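Protein-glutamine deamidase Cif (Burkholderia pseudomallei, PDB 3GQM) deamidates a glutamine side chain of host NEDD8 to glutamate, abolishing cullin-RING ubiquitin ligase activity and so blocking the host cell cycle. Local coordinates at residues V190-E193 with D194-R198; S197-S201 with D202-L206; D222-Q225 with T226-A230. All blocks are in the same frame, centred on the assembly; numbering follows the deposited sequence.

All three contacts are local, between residues that follow directly on one another. Contact 1 starts helix 192-199 and holds its first turns. Contact 2 begins where contact 1 ends, sharing Ser197 and Arg198, and closes a type I turn as the chain leaves that helix for the segment before helix 206-212. Contact 3 comes later, at the start of helix 222-233. None encloses or crosses another. Contacts 1 and 3 do not touch; their centres lie about 21 Å apart. Contacts 2 and 3 meet in packing where Arg199 NH1 lies 3.9 Å from Ala230 O. Together they link helix 192-199, strand 176-178 and helix 222-233.

Contact 1 of 3, residues V190-E193 with D194-R198; sequences VRVE and DWISR
Val190 meets Trp195 through one methyl. Its CG2 lies 4.1 Å from Trp195 CB, at the edge of the indole and near the ring plane. The Trp195 side chain then leads away from the segment. Its NE1 donates to Ile177 O, and it touches Gln179, inferred to be an active-site residue.

Arg191 is the N-cap of helix 192-199. Its carbonyl oxygen takes the first backbone bond of this turn, from Trp195 N at 3.0 Å and almost straight (170°). Its side chain bends at chi3 (69°), which brings the guanidinium back to Asp194. Arg191 NH1 donates to Asp194 OD2 at 2.8 Å in a salt bridge. This one nitrogen sits above the carboxylate plane, close to both oxygens, with Arg191 NH1 also 3.0 Å from Asp194 OD1. The two flat groups are turned 69° against each other. A water links OD2 to the backbone N of Arg191, so Asp194 is tied to both the backbone and the side chain of Arg191. Glu193 and Asp194 lie in the first turn, where their negative charge would probably favour the helix N terminus.

Val192 gives its carbonyl oxygen to Ile196 N at 2.8 Å. Its CG2 lies 3.7 Å from Ile196 CD1, the two side chains running side by side in the same direction. Both side chains also touch Met41 of helix 29-42.

Glu193 continues the i to i+4 bonds of the helix, with Ser197 N bonded to its carbonyl oxygen at 3.0 Å. Its carboxylate turns off toward Thr101, whose OG1 is hydrogen-bonded to Glu193 OE1. Arg191 is shared in a salt-bridge network, held closely by Asp194 through NH1 and only loosely by Glu193 through NH2. Glu193 OE2 is 3.8 Å from Arg191 NH2, well out of the guanidinium plane, a matter of charge alone.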
ATOM      1  N   VAL A 190      -5.634   9.588  -4.323  1.00 26.06           N
ATOM      2  CA  VAL A 190      -5.364   9.812  -2.883  1.00 26.07           C
ATOM      3  C   VAL A 190      -3.899   9.512  -2.552  1.00 25.21           C
ATOM      4  O   VAL A 190      -3.364   8.519  -2.999  1.00 25.32           O
ATOM      5  CB  VAL A 190      -6.360   9.051  -1.982  1.00 24.64           C
ATOM      6  CG1 VAL A 190      -6.194   7.498  -2.100  1.00 27.29           C
ATOM      7  CG2 VAL A 190      -6.289   9.554  -0.496  1.00 24.89           C
ATOM      8  N   ARG A 191      -3.249  10.431  -1.852  1.00 25.50           N
ATOM      9  CA  ARG A 191      -1.864  10.281  -1.425  1.00 27.10           C
ATOM     10  C   ARG A 191      -1.886   9.298  -0.244  1.00 25.75           C
ATOM     11  O   ARG A 191      -2.828   9.324   0.532  1.00 26.20           O
ATOM     12  CB  ARG A 191      -1.332  11.645  -0.925  1.00 26.89           C
ATOM     13  CG  ARG A 191      -1.012  12.630  -2.066  1.00 33.83           C
ATOM     14  CD  ARG A 191      -0.904  14.062  -1.541  1.00 37.15           C
ATOM     15  NE  ARG A 191       0.275  14.253  -0.711  1.00 43.82           N
ATOM     16  CZ  ARG A 191       0.276  14.690   0.550  1.00 47.75           C
ATOM     17  NH1 ARG A 191      -0.861  14.985   1.182  1.00 46.64           N
ATOM     18  NH2 ARG A 191       1.433  14.826   1.188  1.00 49.98           N
ATOM     19  N   VAL A 192      -0.854   8.476  -0.087  1.00 25.58           N
ATOM     20  CA  VAL A 192      -0.792   7.577   1.099  1.00 25.14           C
ATOM     21  C   VAL A 192      -0.860   8.394   2.427  1.00 24.68           C
ATOM     22  O   VAL A 192      -1.591   8.032   3.357  1.00 22.41           O
ATOM     23  CB  VAL A 192       0.431   6.602   1.047  1.00 25.76           C
ATOM     24  CG1 VAL A 192       1.807   7.364   1.221  1.00 23.34           C
ATOM     25  CG2 VAL A 192       0.279   5.484   2.053  1.00 24.02           C
ATOM     26  N   GLU A 193      -0.189   9.555   2.462  1.00 25.36           N
ATOM     27  CA  GLU A 193      -0.183  10.373   3.700  1.00 25.63           C
ATOM     28  C   GLU A 193      -1.586  10.795   4.109  1.00 24.98           C
ATOM     29  O   GLU A 193      -1.900  10.742   5.283  1.00 24.29           O
ATOM     30  CB  GLU A 193       0.696  11.619   3.567  1.00 27.24           C
ATOM     31  CG  GLU A 193       2.164  11.273   3.235  1.00 30.63           C
ATOM     32  CD  GLU A 193       2.486  11.359   1.753  1.00 34.65           C
ATOM     33  OE1 GLU A 193       1.647  11.007   0.890  1.00 33.70           O
ATOM     34  OE2 GLU A 193       3.627  11.776   1.457  1.00 37.17           O
ATOM     35  N   ASP A 194      -2.400  11.243   3.142  1.00 24.88           N
ATOM     36  CA  ASP A 194      -3.759  11.690   3.407  1.00 24.34           C
ATOM     37  C   ASP A 194      -4.598  10.493   3.788  1.00 23.30           C
ATOM     38  O   ASP A 194      -5.367  10.547   4.748  1.00 23.45           O
ATOM     39  CB  ASP A 194      -4.351  12.432   2.179  1.00 26.02           C
ATOM     40  CG  ASP A 194      -3.666  13.781   1.929  1.00 30.05           C
ATOM     41  OD1 ASP A 194      -3.254  14.429   2.922  1.00 38.89           O
ATOM     42  OD2 ASP A 194      -3.492  14.206   0.774  1.00 31.19           O
ATOM     43  N   TRP A 195      -4.456   9.401   3.041  1.00 23.12           N
ATOM     44  CA  TRP A 195      -5.223   8.194   3.353  1.00 23.60           C
ATOM     45  C   TRP A 195      -4.983   7.751   4.792  1.00 24.38           C
ATOM     46  O   TRP A 195      -5.942   7.502   5.570  1.00 23.61           O
ATOM     47  CB  TRP A 195      -4.919   7.024   2.407  1.00 23.18           C
ATOM     48  CG  TRP A 195      -5.763   5.832   2.798  1.00 21.46           C
ATOM     49  CD1 TRP A 195      -5.386   4.772   3.602  1.00 23.24           C
ATOM     50  CD2 TRP A 195      -7.147   5.648   2.521  1.00 22.13           C
ATOM     51  NE1 TRP A 195      -6.453   3.918   3.802  1.00 21.88           N
ATOM     52  CE2 TRP A 195      -7.542   4.427   3.129  1.00 22.36           C
ATOM     53  CE3 TRP A 195      -8.109   6.402   1.816  1.00 21.92           C
ATOM     54  CZ2 TRP A 195      -8.849   3.946   3.043  1.00 22.53           C
ATOM     55  CZ3 TRP A 195      -9.394   5.908   1.706  1.00 23.82           C
ATOM     56  CH2 TRP A 195      -9.760   4.692   2.318  1.00 21.15           C
ATOM     57  N   ILE A 196      -3.707   7.637   5.149  1.00 25.08           N
ATOM     58  CA  ILE A 196      -3.356   7.201   6.499  1.00 27.39           C
ATOM     59  C   ILE A 196      -3.868   8.221   7.524  1.00 28.18           C
ATOM     60  O   ILE A 196      -4.465   7.860   8.516  1.00 28.68           O
ATOM     61  CB  ILE A 196      -1.838   6.915   6.620  1.00 27.63           C
ATOM     62  CG1 ILE A 196      -1.531   5.606   5.874  1.00 28.93           C
ATOM     63  CG2 ILE A 196      -1.412   6.886   8.139  1.00 29.37           C
ATOM     64  CD1 ILE A 196      -0.053   5.290   5.737  1.00 31.84           C
ATOM     65  N   SER A 197      -3.716   9.501   7.259  1.00 29.21           N
ATOM     66  CA  SER A 197      -4.185  10.485   8.231  1.00 30.86           C
ATOM     67  C   SER A 197      -5.730  10.500   8.461  1.00 30.62           C
ATOM     68  O   SER A 197      -6.199  10.647   9.586  1.00 30.14           O
ATOM     69  CB  SER A 197      -3.707  11.843   7.818  1.00 30.91           C
ATOM     70  OG  SER A 197      -3.975  12.745   8.879  1.00 38.52           O
ATOM     71  N   ARG A 198      -6.513  10.319   7.405  1.00 30.30           N
ATOM     72  CA  ARG A 198      -7.968  10.317   7.565  1.00 30.41           C
ATOM     73  C   ARG A 198      -8.562   8.962   7.879  1.00 28.96           C
ATOM     74  O   ARG A 198      -9.494   8.882   8.671  1.00 28.66           O
ATOM     75  CB  ARG A 198      -8.665  10.867   6.324  1.00 31.09           C
ATOM     76  CG  ARG A 198      -8.613  12.360   6.208  1.00 37.41           C
ATOM     77  CD  ARG A 198     -10.031  12.878   6.063  1.00 44.25           C
ATOM     78  NE  ARG A 198      -9.994  14.320   6.050  1.00 51.80           N
ATOM     79  CZ  ARG A 198      -9.847  15.062   4.953  1.00 54.77           C
ATOM     80  NH1 ARG A 198      -9.759  14.497   3.749  1.00 54.09           N
ATOM     81  NH2 ARG A 198      -9.800  16.384   5.073  1.00 55.40           N
TER
HETATM   82  O   HOH W   1      -4.720  12.973  -1.088  1.00 33.75           O

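Contact 2 of 3, residues S197-S201 with D202-L206; sequences SRRGS and DPVSL
Arg199 and Asp202 are joined twice, once by backbone and once by side chain. The backbone bond runs from Asp202 N to Arg199 O at 3.0 Å and closes a type I beta turn as the chain leaves helix 192-199. The donor comes from above the carbonyl plane, 68° out of it. A water donates to this same Arg199 O and to Asp202 O, bridging the turn a second time.

From CB the Arg199 side chain crosses Asp202 at a slant. Arg199 CG and CD are each 4.1 Å from Asp202 OD2. A bend at chi3 (59°) then sets NE toward the carboxylate. Arg199 NE donates to Asp202 OD2 at 3.1 Å, with an N-H...O angle of 143°. The oxygen is met on its anti side, somewhat out of the carboxylate plane, and the guanidinium is turned steeply against the carboxylate. Arg199 NH2 stays near Asp202 OD2 at 3.6 Å, but its hydrogen bond goes to Ser231 O. Arg199 NH2 also lies 4.1 Å from Val204 CG2, where the two side chains cross at about a right angle. NH1 donates to Gln234 O. Bonds from all three nitrogens hold the rotation of this buried group.

The segment after the turn runs along strand 176-178 to helix 206-212. Val204 pairs through its backbone with Ala175 and packs on Ile177 of the strand, while Pro203 rests on Tyr176. Ser205 then caps helix 206-212 through its OG and Glu208 N. Arg199 itself reaches across to the end of helix 222-233.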
ATOM      1  N   SER A 197      -3.716   9.501   7.259  1.00 29.21           N
ATOM      2  CA  SER A 197      -4.185  10.485   8.231  1.00 30.86           C
ATOM      3  C   SER A 197      -5.730  10.500   8.461  1.00 30.62           C
ATOM      4  O   SER A 197      -6.199  10.647   9.586  1.00 30.14           O
ATOM      5  CB  SER A 197      -3.707  11.843   7.818  1.00 30.91           C
ATOM      6  OG  SER A 197      -3.975  12.745   8.879  1.00 38.52           O
ATOM      7  N   ARG A 198      -6.513  10.319   7.405  1.00 30.30           N
ATOM      8  CA  ARG A 198      -7.968  10.317   7.565  1.00 30.41           C
ATOM      9  C   ARG A 198      -8.562   8.962   7.879  1.00 28.96           C
ATOM     10  O   ARG A 198      -9.494   8.882   8.671  1.00 28.66           O
ATOM     11  CB  ARG A 198      -8.665  10.867   6.324  1.00 31.09           C
ATOM     12  CG  ARG A 198      -8.613  12.360   6.208  1.00 37.41           C
ATOM     13  CD  ARG A 198     -10.031  12.878   6.063  1.00 44.25           C
ATOM     14  NE  ARG A 198      -9.994  14.320   6.050  1.00 51.80           N
ATOM     15  CZ  ARG A 198      -9.847  15.062   4.953  1.00 54.77           C
ATOM     16  NH1 ARG A 198      -9.759  14.497   3.749  1.00 54.09           N
ATOM     17  NH2 ARG A 198      -9.800  16.384   5.073  1.00 55.40           N
ATOM     18  N   ARG A 199      -8.045   7.907   7.248  1.00 27.44           N
ATOM     19  CA  ARG A 199      -8.662   6.586   7.347  1.00 27.44           C
ATOM     20  C   ARG A 199      -7.756   5.396   7.766  1.00 27.68           C
ATOM     21  O   ARG A 199      -8.189   4.216   7.788  1.00 26.84           O
ATOM     22  CB  ARG A 199      -9.398   6.312   6.037  1.00 26.85           C
ATOM     23  CG  ARG A 199     -10.653   7.320   5.909  1.00 26.07           C
ATOM     24  CD  ARG A 199     -11.702   6.780   4.960  1.00 28.54           C
ATOM     25  NE  ARG A 199     -12.210   5.462   5.415  1.00 25.73           N
ATOM     26  CZ  ARG A 199     -12.848   4.601   4.641  1.00 30.11           C
ATOM     27  NH1 ARG A 199     -13.071   4.866   3.319  1.00 27.83           N
ATOM     28  NH2 ARG A 199     -13.243   3.453   5.171  1.00 29.17           N
ATOM     29  N   GLY A 200      -6.507   5.721   8.093  1.00 27.55           N
ATOM     30  CA  GLY A 200      -5.485   4.704   8.420  1.00 26.60           C
ATOM     31  C   GLY A 200      -5.839   3.828   9.622  1.00 24.87           C
ATOM     32  O   GLY A 200      -5.405   2.706   9.669  1.00 25.75           O
ATOM     33  N   SER A 201      -6.650   4.330  10.560  1.00 24.31           N
ATOM     34  CA  SER A 201      -7.113   3.540  11.731  1.00 25.05           C
ATOM     35  C   SER A 201      -8.602   3.365  11.733  1.00 24.58           C
ATOM     36  O   SER A 201      -9.193   3.140  12.771  1.00 24.56           O
ATOM     37  CB  SER A 201      -6.733   4.218  13.048  1.00 25.61           C
ATOM     38  OG  SER A 201      -5.428   4.740  12.957  1.00 29.60           O
ATOM     39  N   ASP A 202      -9.203   3.445  10.558  1.00 24.79           N
ATOM     40  CA  ASP A 202     -10.627   3.253  10.403  1.00 26.34           C
ATOM     41  C   ASP A 202     -10.940   1.829  10.053  1.00 25.15           C
ATOM     42  O   ASP A 202     -10.728   1.437   8.912  1.00 26.58           O
ATOM     43  CB  ASP A 202     -11.106   4.138   9.262  1.00 26.63           C
ATOM     44  CG  ASP A 202     -12.601   4.289   9.236  1.00 33.29           C
ATOM     45  OD1 ASP A 202     -13.295   3.576  10.037  1.00 38.73           O
ATOM     46  OD2 ASP A 202     -13.079   5.099   8.398  1.00 35.49           O
ATOM     47  N   PRO A 203     -11.497   1.047  10.992  1.00 25.47           N
ATOM     48  CA  PRO A 203     -11.696  -0.379  10.645  1.00 25.60           C
ATOM     49  C   PRO A 203     -12.680  -0.526   9.485  1.00 26.69           C
ATOM     50  O   PRO A 203     -13.632   0.264   9.360  1.00 25.34           O
ATOM     51  CB  PRO A 203     -12.288  -0.999  11.907  1.00 26.47           C
ATOM     52  CG  PRO A 203     -12.262   0.140  13.008  1.00 25.34           C
ATOM     53  CD  PRO A 203     -12.104   1.424  12.291  1.00 25.86           C
ATOM     54  N   VAL A 204     -12.418  -1.519   8.638  1.00 26.98           N
ATOM     55  CA  VAL A 204     -13.246  -1.814   7.488  1.00 29.34           C
ATOM     56  C   VAL A 204     -13.971  -3.143   7.697  1.00 29.72           C
ATOM     57  O   VAL A 204     -13.468  -4.071   8.380  1.00 29.73           O
ATOM     58  CB  VAL A 204     -12.390  -1.839   6.175  1.00 29.12           C
ATOM     59  CG1 VAL A 204     -13.162  -2.475   5.085  1.00 31.07           C
ATOM     60  CG2 VAL A 204     -12.046  -0.407   5.808  1.00 30.14           C
ATOM     61  N   SER A 205     -15.180  -3.219   7.143  1.00 29.14           N
ATOM     62  CA  SER A 205     -15.982  -4.422   7.244  1.00 29.92           C
ATOM     63  C   SER A 205     -15.342  -5.609   6.494  1.00 29.97           C
ATOM     64  O   SER A 205     -15.160  -5.532   5.278  1.00 30.34           O
ATOM     65  CB  SER A 205     -17.379  -4.150   6.664  1.00 29.78           C
ATOM     66  OG  SER A 205     -18.066  -5.383   6.567  1.00 30.06           O
ATOM     67  N   LEU A 206     -15.033  -6.708   7.189  1.00 31.07           N
ATOM     68  CA  LEU A 206     -14.572  -7.936   6.495  1.00 33.15           C
ATOM     69  C   LEU A 206     -15.629  -8.458   5.521  1.00 33.80           C
ATOM     70  O   LEU A 206     -15.299  -9.007   4.445  1.00 35.09           O
ATOM     71  CB  LEU A 206     -14.098  -9.012   7.474  1.00 33.50           C
ATOM     72  CG  LEU A 206     -12.662  -8.630   7.878  1.00 36.05           C
ATOM     73  CD1 LEU A 206     -12.500  -8.621   9.377  1.00 38.40           C
ATOM     74  CD2 LEU A 206     -11.647  -9.522   7.199  1.00 34.97           C
TER
HETATM   75  O   HOH W   2      -8.745   1.689   7.009  1.00 27.56           O

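Contact 3 of 3, residues D222-Q225 with T226-A230; sequences DDVQ and TRLLA
Thr226 grips Asp222 one turn back, near the start of alpha-helix 222-233. Two donors share Asp222 O. Thr226 N gives Asp222 O the regular i to i+4 bond at 2.8 Å, and the hydroxyl Thr226 OG1 adds a second bond to Asp222 O at 2.7 Å. The amide lies only a little off the carbonyl plane, whereas the hydroxyl comes from above it, 42° out. With OG1 beside its own backbone N (chi1 -54°), the hydroxyl can fold back over the preceding turn. This satisfies a threonine hydroxyl within its own helix. The loop residues Pro239 and Ile244 pack against Thr226.

Gln225 is buried and takes part mainly through its backbone. Its carbonyl oxygen accepts from Leu229 N at 3.0 Å, the bond being close to straight. Leu229 lies beside the same oxygen with its side chain, its CG being 3.2 Å from Gln225 O. The Gln225 chain itself is extended beyond CG and runs off the helix. Its amide end is held there by NE2 bonding to Phe217 O. Leu229 packs against Leu212 of helix 206-212.

Asp223 and Arg227, both exposed, are joined through the backbone. Arg227 N bonds to Asp223 O at 3.1 Å, with a more bent N-H...O angle of 148°. The charged ends do not close into a salt bridge. Asp223 OD1 and Arg227 NH1 stay 5.5 Å apart, and any attraction between them is probably weak. Leu228 N bonds to Val224 O, and the Leu228 side chain rests against Glu208 and Gln211 of helix 206-212. The aliphatic part of Arg227 lies against the previous turn, where its CG is 3.3 Å from Asp223 O.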
ATOM      1  N   ASP A 222     -24.868  -1.106 -10.112  1.00 36.84           N
ATOM      2  CA  ASP A 222     -24.102   0.122 -10.070  1.00 38.15           C
ATOM      3  C   ASP A 222     -23.986   0.653  -8.639  1.00 38.03           C
ATOM      4  O   ASP A 222     -22.885   0.999  -8.198  1.00 38.50           O
ATOM      5  CB  ASP A 222     -24.740   1.196 -10.973  1.00 38.36           C
ATOM      6  CG  ASP A 222     -24.641   0.857 -12.492  1.00 43.22           C
ATOM      7  OD1 ASP A 222     -23.986  -0.151 -12.891  1.00 44.69           O
ATOM      8  OD2 ASP A 222     -25.231   1.639 -13.287  1.00 45.32           O
ATOM      9  N   ASP A 223     -25.118   0.700  -7.929  1.00 37.03           N
ATOM     10  CA  ASP A 223     -25.200   1.340  -6.622  1.00 36.44           C
ATOM     11  C   ASP A 223     -24.478   0.536  -5.545  1.00 34.00           C
ATOM     12  O   ASP A 223     -23.970   1.093  -4.592  1.00 33.99           O
ATOM     13  CB  ASP A 223     -26.661   1.549  -6.194  1.00 37.27           C
ATOM     14  CG  ASP A 223     -27.397   2.575  -7.078  1.00 42.11           C
ATOM     15  OD1 ASP A 223     -26.790   3.575  -7.525  1.00 45.00           O
ATOM     16  OD2 ASP A 223     -28.599   2.332  -7.370  1.00 46.53           O
ATOM     17  N   VAL A 224     -24.531  -0.774  -5.682  1.00 31.80           N
ATOM     18  CA  VAL A 224     -23.808  -1.692  -4.830  1.00 30.41           C
ATOM     19  C   VAL A 224     -22.277  -1.515  -5.034  1.00 30.32           C
ATOM     20  O   VAL A 224     -21.545  -1.300  -4.057  1.00 30.02           O
ATOM     21  CB  VAL A 224     -24.272  -3.132  -5.120  1.00 29.62           C
ATOM     22  CG1 VAL A 224     -23.359  -4.133  -4.444  1.00 29.17           C
ATOM     23  CG2 VAL A 224     -25.759  -3.313  -4.678  1.00 29.52           C
ATOM     24  N   GLN A 225     -21.819  -1.558  -6.293  1.00 29.79           N
ATOM     25  CA  GLN A 225     -20.386  -1.352  -6.632  1.00 30.07           C
ATOM     26  C   GLN A 225     -19.874  -0.005  -6.166  1.00 31.25           C
ATOM     27  O   GLN A 225     -18.867   0.076  -5.458  1.00 32.70           O
ATOM     28  CB  GLN A 225     -20.149  -1.490  -8.132  1.00 29.48           C
ATOM     29  CG  GLN A 225     -20.329  -2.910  -8.696  1.00 28.89           C
ATOM     30  CD  GLN A 225     -20.250  -2.922 -10.240  1.00 32.55           C
ATOM     31  OE1 GLN A 225     -20.645  -1.949 -10.897  1.00 34.56           O
ATOM     32  NE2 GLN A 225     -19.736  -3.998 -10.805  1.00 23.95           N
ATOM     33  N   THR A 226     -20.573   1.054  -6.545  1.00 31.51           N
ATOM     34  CA  THR A 226     -20.267   2.400  -6.099  1.00 31.90           C
ATOM     35  C   THR A 226     -20.182   2.513  -4.561  1.00 31.71           C
ATOM     36  O   THR A 226     -19.254   3.127  -4.035  1.00 30.88           O
ATOM     37  CB  THR A 226     -21.296   3.410  -6.675  1.00 32.24           C
ATOM     38  OG1 THR A 226     -21.342   3.262  -8.108  1.00 33.56           O
ATOM     39  CG2 THR A 226     -20.867   4.803  -6.378  1.00 32.63           C
ATOM     40  N   ARG A 227     -21.123   1.919  -3.834  1.00 30.71           N
ATOM     41  CA  ARG A 227     -21.082   2.048  -2.376  1.00 30.56           C
ATOM     42  C   ARG A 227     -20.004   1.188  -1.712  1.00 29.17           C
ATOM     43  O   ARG A 227     -19.406   1.606  -0.736  1.00 27.59           O
ATOM     44  CB  ARG A 227     -22.464   1.822  -1.735  1.00 31.35           C
ATOM     45  CG  ARG A 227     -23.390   3.018  -1.989  1.00 36.75           C
ATOM     46  CD  ARG A 227     -24.031   3.540  -0.703  1.00 44.93           C
ATOM     47  NE  ARG A 227     -25.144   4.476  -0.935  1.00 48.28           N
ATOM     48  CZ  ARG A 227     -26.268   4.164  -1.585  1.00 52.65           C
ATOM     49  NH1 ARG A 227     -26.434   2.954  -2.114  1.00 53.86           N
ATOM     50  NH2 ARG A 227     -27.225   5.078  -1.737  1.00 54.48           N
ATOM     51  N   LEU A 228     -19.761  -0.007  -2.228  1.00 28.60           N
ATOM     52  CA  LEU A 228     -18.698  -0.831  -1.684  1.00 28.81           C
ATOM     53  C   LEU A 228     -17.353  -0.115  -1.856  1.00 28.65           C
ATOM     54  O   LEU A 228     -16.566  -0.003  -0.903  1.00 27.33           O
ATOM     55  CB  LEU A 228     -18.624  -2.195  -2.358  1.00 28.99           C
ATOM     56  CG  LEU A 228     -19.604  -3.265  -1.912  1.00 31.66           C
ATOM     57  CD1 LEU A 228     -19.330  -4.530  -2.745  1.00 32.73           C
ATOM     58  CD2 LEU A 228     -19.450  -3.555  -0.413  1.00 31.46           C
ATOM     59  N   LEU A 229     -17.126   0.403  -3.059  1.00 28.19           N
ATOM     60  CA  LEU A 229     -15.893   1.095  -3.386  1.00 27.67           C
ATOM     61  C   LEU A 229     -15.666   2.341  -2.538  1.00 28.44           C
ATOM     62  O   LEU A 229     -14.548   2.534  -1.977  1.00 27.21           O
ATOM     63  CB  LEU A 229     -15.818   1.434  -4.880  1.00 26.93           C
ATOM     64  CG  LEU A 229     -15.645   0.219  -5.812  1.00 27.48           C
ATOM     65  CD1 LEU A 229     -15.976   0.614  -7.226  1.00 29.19           C
ATOM     66  CD2 LEU A 229     -14.219  -0.428  -5.743  1.00 27.70           C
ATOM     67  N   ALA A 230     -16.702   3.185  -2.460  1.00 27.47           N
ATOM     68  CA  ALA A 230     -16.615   4.414  -1.679  1.00 28.38           C
ATOM     69  C   ALA A 230     -16.397   4.086  -0.216  1.00 28.00           C
ATOM     70  O   ALA A 230     -15.699   4.802   0.474  1.00 29.44           O
ATOM     71  CB  ALA A 230     -17.882   5.232  -1.804  1.00 28.09           C
TER